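Local structure of NTF2 domain-containing protein (Chaetomium thermophilum, 4X2H) at residues B[107-112]-B[117-122]. The protein is of unknown function but carries an NTF2 domain, which suggests a role in nuclear transport or mRNA export, as for some relatives. Residues are numbered along the deposited sequence; the frame is centred on the assembly and turned at random.
Sequences QRMIEQ and DGVRMM
R120 reaches out of segment 117-122, most of it loop, and lays its side chain against the backbone of M109 and I110 in the short helix 107-112. Of its side-chain atoms CD comes nearest, 3.4 Å from M109 O. The chain then bends at chi3 (-67°), which brings the guanidinium beneath I110: NE is 3.7 Å from I110 CA, and I110 CG1 lies over one face near its border, 4.2 Å from the plane.

The apolar contact is between M109 and V119. M109 folds at both chi2 (-65°) and chi3 (-70°), curling its methyl round so that CE touches V119 CG1 at 3.5 Å, the two side chains crossing at about a right angle. M109 also packs on E163 of another loop.

A water connects the two segments: it donates to I110 O at 2.6 Å and weakly accepts from R120 NH2 at 3.3 Å. The arginine is held more firmly elsewhere: NH2 forms a salt bridge with D100, NH1 bonds to Y101 O and NE to H113 O, so all three nitrogens have partners that fix the plane of the group. Where helix 107-112 ends and the chain turns back, D117 OD2 stands 3.4 Å from Q112 O, two acceptors without a bond between them; that carboxylate oxygen takes a weak hydrogen bond from H113 ND1 instead.

R120 is also the centre of an inverse gamma turn, and the chain continues from there into strand 122-135. The short helix and its loops form the connection between the antiparallel neighbours 83-96 and 122-135 at one end of the curved sheet of the NTF2-like fold, with a buried arginine that packs on the helix while its polar bonds join the chain before the helix (D100, Y101) to that after it (H113).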
# COMPACT_ATOMS: atom_id res chain seq x y z
N GLN B 107 -22.36 10.64 -14.96
CA GLN B 107 -23.07 9.51 -15.53
C GLN B 107 -22.39 9.00 -16.79
O GLN B 107 -22.32 7.79 -17.02
CB GLN B 107 -24.51 9.90 -15.84
CG GLN B 107 -25.36 8.76 -16.33
CD GLN B 107 -26.75 9.22 -16.72
OE1 GLN B 107 -27.12 10.38 -16.50
NE2 GLN B 107 -27.54 8.32 -17.30
N ARG B 108 -21.89 9.92 -17.61
CA ARG B 108 -21.28 9.58 -18.89
C ARG B 108 -20.05 8.70 -18.70
O ARG B 108 -19.74 7.86 -19.56
CB ARG B 108 -20.90 10.85 -19.65
CG ARG B 108 -19.83 11.68 -18.97
CD ARG B 108 -19.53 12.97 -19.71
NE ARG B 108 -18.60 13.81 -18.95
CZ ARG B 108 -18.96 14.73 -18.06
NH1 ARG B 108 -20.24 14.97 -17.81
NH2 ARG B 108 -18.02 15.43 -17.42
N MET B 109 -19.35 8.88 -17.59
CA MET B 109 -18.14 8.11 -17.33
C MET B 109 -18.47 6.67 -16.96
O MET B 109 -17.69 5.76 -17.22
CB MET B 109 -17.32 8.76 -16.21
CG MET B 109 -16.63 10.05 -16.64
SD MET B 109 -15.39 9.78 -17.91
CE MET B 109 -14.12 8.91 -16.98
N ILE B 110 -19.64 6.47 -16.36
CA ILE B 110 -20.10 5.13 -16.03
C ILE B 110 -20.55 4.42 -17.30
O ILE B 110 -20.21 3.25 -17.51
CB ILE B 110 -21.24 5.17 -14.99
CG1 ILE B 110 -20.70 5.71 -13.66
CG2 ILE B 110 -21.83 3.77 -14.79
CD1 ILE B 110 -21.76 5.93 -12.60
N GLU B 111 -21.31 5.11 -18.14
CA GLU B 111 -21.80 4.53 -19.38
C GLU B 111 -20.67 4.20 -20.35
O GLU B 111 -20.67 3.15 -20.98
CB GLU B 111 -22.79 5.47 -20.07
CG GLU B 111 -23.42 4.88 -21.33
CD GLU B 111 -24.36 5.84 -22.05
OE1 GLU B 111 -23.90 6.92 -22.48
OE2 GLU B 111 -25.56 5.51 -22.18
N GLN B 112 -19.70 5.10 -20.47
CA GLN B 112 -18.65 4.97 -21.49
C GLN B 112 -17.51 4.05 -21.09
O GLN B 112 -16.81 3.51 -21.95
CB GLN B 112 -18.09 6.34 -21.85
CG GLN B 112 -18.89 7.06 -22.92
CD GLN B 112 -19.05 8.53 -22.65
OE1 GLN B 112 -18.08 9.22 -22.30
NE2 GLN B 112 -20.27 9.03 -22.80
N ASP B 117 -12.20 -1.17 -18.68
CA ASP B 117 -11.56 -0.12 -19.47
C ASP B 117 -10.37 0.53 -18.77
O ASP B 117 -9.62 1.29 -19.39
CB ASP B 117 -12.58 0.96 -19.85
CG ASP B 117 -13.39 0.61 -21.08
OD1 ASP B 117 -13.26 -0.52 -21.59
OD2 ASP B 117 -14.16 1.48 -21.55
N GLY B 118 -10.20 0.25 -17.48
CA GLY B 118 -9.07 0.78 -16.73
C GLY B 118 -9.09 2.28 -16.54
O GLY B 118 -8.04 2.92 -16.57
N VAL B 119 -10.27 2.85 -16.34
CA VAL B 119 -10.41 4.29 -16.11
C VAL B 119 -11.00 4.56 -14.73
O VAL B 119 -10.44 5.34 -13.96
CB VAL B 119 -11.29 4.94 -17.21
CG1 VAL B 119 -11.63 6.39 -16.87
CG2 VAL B 119 -10.58 4.86 -18.56
N ARG B 120 -12.11 3.91 -14.42
CA ARG B 120 -12.81 4.13 -13.15
C ARG B 120 -12.22 3.26 -12.06
O ARG B 120 -12.91 2.42 -11.46
CB ARG B 120 -14.31 3.87 -13.32
CG ARG B 120 -14.96 4.83 -14.29
CD ARG B 120 -16.48 4.78 -14.23
NE ARG B 120 -17.02 3.50 -14.70
CZ ARG B 120 -17.54 2.55 -13.92
NH1 ARG B 120 -17.60 2.71 -12.60
NH2 ARG B 120 -18.00 1.44 -14.47
N MET B 121 -10.93 3.47 -11.79
CA MET B 121 -10.16 2.64 -10.87
C MET B 121 -9.98 3.28 -9.51
O MET B 121 -9.54 4.43 -9.40
CB MET B 121 -8.78 2.36 -11.44
CG MET B 121 -8.76 1.68 -12.79
SD MET B 121 -7.06 1.40 -13.35
CE MET B 121 -6.48 3.07 -13.60
N MET B 122 -10.31 2.53 -8.46
CA MET B 122 -9.87 2.83 -7.11
C MET B 122 -8.67 1.95 -6.84
O MET B 122 -8.76 0.72 -6.93
CB MET B 122 -10.98 2.58 -6.10
CG MET B 122 -10.57 2.77 -4.66
SD MET B 122 -11.96 2.38 -3.57
CE MET B 122 -12.13 3.93 -2.70
O HOH W 1 -20.01 0.69 -17.01